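Local coordinates for protein group II chitinase (Ostrinia furnacalis, PDB 6JAV) that probably hydrolyses internal glycosidic bonds of chitin as an endochitinase, this chain being one catalytic domain of a much longer chitin-binding protein, at residues G22-C36 against L348-H362. Sequence-based numbering, arbitrary orientation.
Sequences GIGKYSPEDIDPSLC and LDLDDYRNRCGQGKH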
loop_
_atom_site.group_PDB
_atom_site.type_symbol
_atom_site.label_atom_id
_atom_site.label_comp_id
_atom_site.label_asym_id
_atom_site.label_seq_id
_atom_site.Cartn_x
_atom_site.Cartn_y
_atom_site.Cartn_z
ATOM N N GLY A 22 -3.101 -9.715 21.903
ATOM C CA GLY A 22 -4.490 -10.138 21.848
ATOM C C GLY A 22 -5.005 -10.325 20.437
ATOM O O GLY A 22 -4.357 -10.954 19.589
ATOM N N ILE A 23 -6.187 -9.773 20.164
ATOM C CA ILE A 23 -6.788 -9.968 18.852
ATOM C C ILE A 23 -6.040 -9.243 17.741
ATOM O O ILE A 23 -6.324 -9.501 16.572
ATOM C CB ILE A 23 -8.269 -9.555 18.836
ATOM C CG1 ILE A 23 -8.406 -8.076 19.131
ATOM C CG2 ILE A 23 -9.066 -10.421 19.770
ATOM C CD1 ILE A 23 -9.687 -7.512 18.622
ATOM N N GLY A 24 -5.080 -8.379 18.070
ATOM C CA GLY A 24 -4.327 -7.725 17.013
ATOM C C GLY A 24 -3.281 -8.610 16.374
ATOM O O GLY A 24 -2.756 -8.264 15.306
ATOM N N LYS A 25 -2.937 -9.722 17.011
ATOM C CA LYS A 25 -1.971 -10.636 16.424
ATOM C C LYS A 25 -2.495 -11.145 15.081
ATOM O O LYS A 25 -3.669 -11.508 14.941
ATOM C CB LYS A 25 -1.745 -11.813 17.386
ATOM C CG LYS A 25 -0.678 -12.798 16.904
ATOM C CD LYS A 25 -0.447 -13.872 17.957
ATOM C CE LYS A 25 0.412 -14.982 17.420
ATOM N NZ LYS A 25 0.442 -16.096 18.410
ATOM N N TYR A 26 -1.617 -11.159 14.079
ATOM C CA TYR A 26 -1.937 -11.720 12.774
ATOM C C TYR A 26 -0.790 -12.635 12.363
ATOM O O TYR A 26 0.382 -12.264 12.514
ATOM C CB TYR A 26 -2.094 -10.559 11.767
ATOM C CG TYR A 26 -2.675 -10.964 10.423
ATOM C CD1 TYR A 26 -1.849 -11.483 9.422
ATOM C CD2 TYR A 26 -4.047 -10.827 10.149
ATOM C CE1 TYR A 26 -2.366 -11.847 8.203
ATOM C CE2 TYR A 26 -4.578 -11.175 8.897
ATOM C CZ TYR A 26 -3.718 -11.694 7.939
ATOM O OH TYR A 26 -4.175 -12.069 6.694
ATOM N N SER A 27 -1.127 -13.834 11.887
ATOM C CA SER A 27 -0.150 -14.841 11.463
ATOM C C SER A 27 -0.420 -15.238 10.020
ATOM O O SER A 27 -1.523 -14.993 9.511
ATOM C CB SER A 27 -0.323 -16.103 12.321
ATOM O OG SER A 27 -0.100 -15.826 13.699
ATOM N N PRO A 28 0.513 -15.922 9.352
ATOM C CA PRO A 28 0.247 -16.374 7.969
ATOM C C PRO A 28 -1.043 -17.154 7.776
ATOM O O PRO A 28 -1.725 -16.979 6.757
ATOM C CB PRO A 28 1.482 -17.224 7.630
ATOM C CG PRO A 28 2.601 -16.581 8.446
ATOM C CD PRO A 28 1.917 -16.144 9.756
ATOM N N GLU A 29 -1.415 -18.004 8.730
ATOM C CA GLU A 29 -2.619 -18.801 8.544
ATOM C C GLU A 29 -3.897 -17.994 8.718
ATOM O O GLU A 29 -4.975 -18.525 8.431
ATOM C CB GLU A 29 -2.602 -20.006 9.488
ATOM C CG GLU A 29 -1.494 -21.020 9.128
ATOM C CD GLU A 29 -0.084 -20.546 9.509
ATOM O OE1 GLU A 29 0.051 -19.691 10.434
ATOM O OE2 GLU A 29 0.880 -21.031 8.866
ATOM N N ASP A 30 -3.812 -16.729 9.146
ATOM C CA ASP A 30 -4.999 -15.874 9.159
ATOM C C ASP A 30 -5.364 -15.344 7.778
ATOM O O ASP A 30 -6.453 -14.765 7.633
ATOM C CB ASP A 30 -4.790 -14.681 10.083
ATOM C CG ASP A 30 -4.722 -15.086 11.541
ATOM O OD1 ASP A 30 -5.608 -15.851 11.977
ATOM O OD2 ASP A 30 -3.778 -14.657 12.243
ATOM N N ILE A 31 -4.495 -15.524 6.779
ATOM C CA ILE A 31 -4.816 -15.077 5.428
ATOM C C ILE A 31 -6.019 -15.855 4.922
ATOM O O ILE A 31 -6.066 -17.090 5.008
ATOM C CB ILE A 31 -3.602 -15.268 4.506
ATOM C CG1 ILE A 31 -2.423 -14.390 4.939
ATOM C CG2 ILE A 31 -3.985 -14.962 3.049
ATOM C CD1 ILE A 31 -1.141 -14.752 4.190
ATOM N N ASP A 32 -7.010 -15.134 4.410
ATOM C CA ASP A 32 -8.187 -15.742 3.808
ATOM C C ASP A 32 -7.952 -15.878 2.310
ATOM O O ASP A 32 -7.960 -14.858 1.597
ATOM C CB ASP A 32 -9.408 -14.874 4.067
ATOM C CG ASP A 32 -10.693 -15.515 3.583
ATOM O OD1 ASP A 32 -10.677 -16.381 2.665
ATOM O OD2 ASP A 32 -11.757 -15.135 4.139
ATOM N N PRO A 33 -7.752 -17.094 1.788
ATOM C CA PRO A 33 -7.391 -17.258 0.369
ATOM C C PRO A 33 -8.524 -16.980 -0.602
ATOM O O PRO A 33 -8.275 -16.957 -1.813
ATOM C CB PRO A 33 -6.940 -18.729 0.289
ATOM C CG PRO A 33 -7.723 -19.416 1.363
ATOM C CD PRO A 33 -7.841 -18.379 2.500
ATOM N N SER A 34 -9.750 -16.761 -0.137
ATOM C CA SER A 34 -10.791 -16.364 -1.073
ATOM C C SER A 34 -10.795 -14.873 -1.360
ATOM O O SER A 34 -11.583 -14.426 -2.205
ATOM C CB SER A 34 -12.171 -16.780 -0.546
ATOM O OG SER A 34 -12.512 -16.024 0.582
ATOM N N LEU A 35 -9.930 -14.092 -0.704
ATOM C CA LEU A 35 -10.029 -12.636 -0.783
ATOM C C LEU A 35 -8.900 -11.986 -1.577
ATOM O O LEU A 35 -8.877 -10.763 -1.675
ATOM C CB LEU A 35 -10.063 -12.046 0.628
ATOM C CG LEU A 35 -11.271 -12.493 1.462
ATOM C CD1 LEU A 35 -11.225 -11.848 2.840
ATOM C CD2 LEU A 35 -12.544 -12.133 0.744
ATOM N N CYS A 36 -7.956 -12.746 -2.123
ATOM C CA CYS A 36 -6.815 -12.151 -2.812
ATOM C C CYS A 36 -6.504 -12.981 -4.042
ATOM O O CYS A 36 -6.649 -14.202 -4.022
ATOM C CB CYS A 36 -5.567 -12.207 -1.924
ATOM S SG CYS A 36 -5.771 -11.476 -0.276
ATOM N N LEU A 348 -3.568 -6.669 4.925
ATOM C CA LEU A 348 -4.493 -7.707 5.395
ATOM C C LEU A 348 -4.799 -7.575 6.885
ATOM O O LEU A 348 -5.954 -7.739 7.308
ATOM C CB LEU A 348 -3.867 -9.079 5.123
ATOM C CG LEU A 348 -3.970 -9.547 3.679
ATOM C CD1 LEU A 348 -2.945 -10.666 3.378
ATOM C CD2 LEU A 348 -5.392 -9.999 3.358
ATOM N N ASP A 349 -3.776 -7.284 7.685
ATOM C CA ASP A 349 -3.875 -7.337 9.142
ATOM C C ASP A 349 -4.507 -6.098 9.735
ATOM O O ASP A 349 -4.613 -6.010 10.963
ATOM C CB ASP A 349 -2.459 -7.461 9.714
ATOM C CG ASP A 349 -1.522 -6.420 9.130
ATOM O OD1 ASP A 349 -0.929 -6.686 8.053
ATOM O OD2 ASP A 349 -1.404 -5.316 9.691
ATOM N N LEU A 350 -4.961 -5.150 8.914
ATOM C CA LEU A 350 -5.543 -3.922 9.426
ATOM C C LEU A 350 -7.055 -3.857 9.268
ATOM O O LEU A 350 -7.695 -3.069 9.975
ATOM C CB LEU A 350 -4.889 -2.689 8.775
ATOM C CG LEU A 350 -3.350 -2.623 8.945
ATOM C CD1 LEU A 350 -2.741 -1.540 8.035
ATOM C CD2 LEU A 350 -2.955 -2.364 10.408
ATOM N N ASP A 351 -7.630 -4.625 8.345
ATOM C CA ASP A 351 -9.082 -4.789 8.243
ATOM C C ASP A 351 -9.574 -5.537 9.485
ATOM O O ASP A 351 -8.779 -6.076 10.256
ATOM C CB ASP A 351 -9.380 -5.566 6.953
ATOM C CG ASP A 351 -10.844 -5.553 6.510
ATOM O OD1 ASP A 351 -11.707 -4.832 7.068
ATOM O OD2 ASP A 351 -11.101 -6.312 5.550
ATOM N N ASP A 352 -10.887 -5.563 9.695
ATOM C CA ASP A 352 -11.460 -6.241 10.870
ATOM C C ASP A 352 -11.608 -7.742 10.591
ATOM O O ASP A 352 -12.707 -8.293 10.465
ATOM C CB ASP A 352 -12.786 -5.590 11.244
ATOM C CG ASP A 352 -13.357 -6.130 12.544
ATOM O OD1 ASP A 352 -12.598 -6.755 13.327
ATOM O OD2 ASP A 352 -14.576 -5.945 12.774
ATOM N N TYR A 353 -10.452 -8.424 10.520
ATOM C CA TYR A 353 -10.446 -9.855 10.183
ATOM C C TYR A 353 -11.031 -10.724 11.293
ATOM O O TYR A 353 -11.414 -11.868 11.016
ATOM C CB TYR A 353 -9.024 -10.349 9.793
ATOM C CG TYR A 353 -7.978 -10.101 10.867
ATOM C CD1 TYR A 353 -7.371 -8.870 10.970
ATOM C CD2 TYR A 353 -7.601 -11.106 11.760
ATOM C CE1 TYR A 353 -6.447 -8.604 11.949
ATOM C CE2 TYR A 353 -6.649 -10.851 12.767
ATOM C CZ TYR A 353 -6.099 -9.592 12.855
ATOM O OH TYR A 353 -5.134 -9.244 13.792
ATOM N N ARG A 354 -11.129 -10.205 12.519
ATOM C CA ARG A 354 -11.699 -10.966 13.635
ATOM C C ARG A 354 -13.166 -10.659 13.889
ATOM O O ARG A 354 -13.758 -11.252 14.801
ATOM C CB ARG A 354 -10.894 -10.720 14.910
ATOM C CG ARG A 354 -9.478 -11.204 14.776
ATOM C CD ARG A 354 -8.841 -11.253 16.092
ATOM N NE ARG A 354 -7.434 -11.625 16.027
ATOM C CZ ARG A 354 -6.990 -12.871 16.008
ATOM N NH1 ARG A 354 -7.845 -13.888 16.040
ATOM N NH2 ARG A 354 -5.686 -13.095 15.959
ATOM N N ASN A 355 -13.775 -9.753 13.117
ATOM C CA ASN A 355 -15.165 -9.352 13.346
ATOM C C ASN A 355 -15.356 -8.765 14.745
ATOM O O ASN A 355 -16.363 -9.036 15.419
ATOM C CB ASN A 355 -16.137 -10.501 13.074
ATOM C CG ASN A 355 -17.562 -10.034 12.906
ATOM O OD1 ASN A 355 -17.836 -8.847 12.734
ATOM N ND2 ASN A 355 -18.486 -10.974 12.956
ATOM N N ARG A 356 -14.382 -7.970 15.195
ATOM C CA ARG A 356 -14.507 -7.240 16.459
ATOM C C ARG A 356 -15.658 -6.242 16.413
ATOM O O ARG A 356 -16.192 -5.859 17.472
ATOM C CB ARG A 356 -13.195 -6.504 16.737
ATOM C CG ARG A 356 -13.076 -5.873 18.109
ATOM C CD ARG A 356 -11.889 -4.940 18.123
ATOM N NE ARG A 356 -11.630 -4.376 19.443
ATOM C CZ ARG A 356 -10.932 -3.268 19.650
ATOM N NH1 ARG A 356 -10.414 -2.606 18.620
ATOM N NH2 ARG A 356 -10.745 -2.823 20.890
ATOM N N CYS A 357 -16.030 -5.776 15.222
ATOM C CA CYS A 357 -17.019 -4.713 15.073
ATOM C C CYS A 357 -18.383 -5.219 14.639
ATOM O O CYS A 357 -19.295 -4.411 14.457
ATOM C CB CYS A 357 -16.508 -3.623 14.125
ATOM S SG CYS A 357 -15.169 -2.718 14.941
ATOM N N GLY A 358 -18.544 -6.529 14.477
ATOM C CA GLY A 358 -19.861 -7.079 14.207
ATOM C C GLY A 358 -20.413 -6.844 12.815
ATOM O O GLY A 358 -21.589 -7.138 12.581
ATOM N N GLN A 359 -19.608 -6.335 11.879
ATOM C CA GLN A 359 -19.995 -6.134 10.486
ATOM C C GLN A 359 -19.629 -7.326 9.601
ATOM O O GLN A 359 -19.798 -7.257 8.377
ATOM C CB GLN A 359 -19.345 -4.844 9.944
ATOM C CG GLN A 359 -19.702 -3.557 10.720
ATOM C CD GLN A 359 -18.538 -2.536 10.845
ATOM O OE1 GLN A 359 -17.501 -2.642 10.165
ATOM N NE2 GLN A 359 -18.724 -1.536 11.723
ATOM N N GLY A 360 -19.140 -8.411 10.192
ATOM C CA GLY A 360 -18.602 -9.550 9.483
ATOM C C GLY A 360 -17.082 -9.517 9.457
ATOM O O GLY A 360 -16.451 -8.470 9.604
ATOM N N LYS A 361 -16.480 -10.691 9.278
ATOM C CA LYS A 361 -15.030 -10.759 9.122
ATOM C C LYS A 361 -14.599 -10.085 7.824
ATOM O O LYS A 361 -15.216 -10.271 6.771
ATOM C CB LYS A 361 -14.570 -12.213 9.078
ATOM C CG LYS A 361 -14.716 -12.898 10.439
ATOM C CD LYS A 361 -14.273 -14.354 10.393
ATOM C CE LYS A 361 -14.483 -15.013 11.758
ATOM N NZ LYS A 361 -14.086 -16.457 11.747
ATOM N N HIS A 362 -13.501 -9.344 7.898
ATOM C CA HIS A 362 -12.926 -8.675 6.735
ATOM C C HIS A 362 -13.977 -7.824 6.014
ATOM O O HIS A 362 -14.223 -8.010 4.816
ATOM C CB HIS A 362 -12.277 -9.666 5.770
ATOM C CG HIS A 362 -10.800 -9.856 5.975
ATOM N ND1 HIS A 362 -9.896 -8.816 5.916
ATOM C CD2 HIS A 362 -10.072 -10.969 6.258
ATOM C CE1 HIS A 362 -8.671 -9.285 6.118
ATOM N NE2 HIS A 362 -8.751 -10.593 6.322
HETATM O O HOH W 1 -3.384 -6.485 13.431
HETATM O O HOH W 2 -6.694 -12.421 6.125
#
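Different first torsions bring Y26 and Y353 together: the Y26 ring swings out trans to its own backbone nitrogen (chi1 -169°), while that of Y353 sits between its backbone N and carbonyl carbon (chi1 57°). The result is a T-shaped stack, planes 86° apart, in which Y26 CD2 points at the middle of the Y353 face, 3.6 Å from Y353 CZ. Across one face of Y26 lies the CB of D349 in a CH-pi contact, and D30 CB lies over the rim of the opposite face. The Y353 hydroxyl is set beside backbone oxygens of the 22-36 loop. Y353 OH donates to K25 O at 2.9 Å, from above the carbonyl plane, and R354 NH2 reaches the same oxygen at 2.8 Å from the opposite face; R354 NE lies so close to I23 O that the exact geometry of this second bond is doubtful. Y26 OH, packed against L348 CB, meets a water at 2.6 Å that also bonds D30 O, D32 N and H362 NE2. In the imidazole plane, D351 OD2 accepts from H362 ND1 at 2.8 Å, fixing the ring's rotation together with that water. D349, bonded to T14 and salt-bridged to R20 of the inhibitor pocket, has its side chain about 6 Å from the inhibitor. The arrangement joins loops after strands 8-14 and 342-346, parallel neighbours in the family 18 TIM barrel, whose loops at the C-terminal strand ends line the substrate cleft.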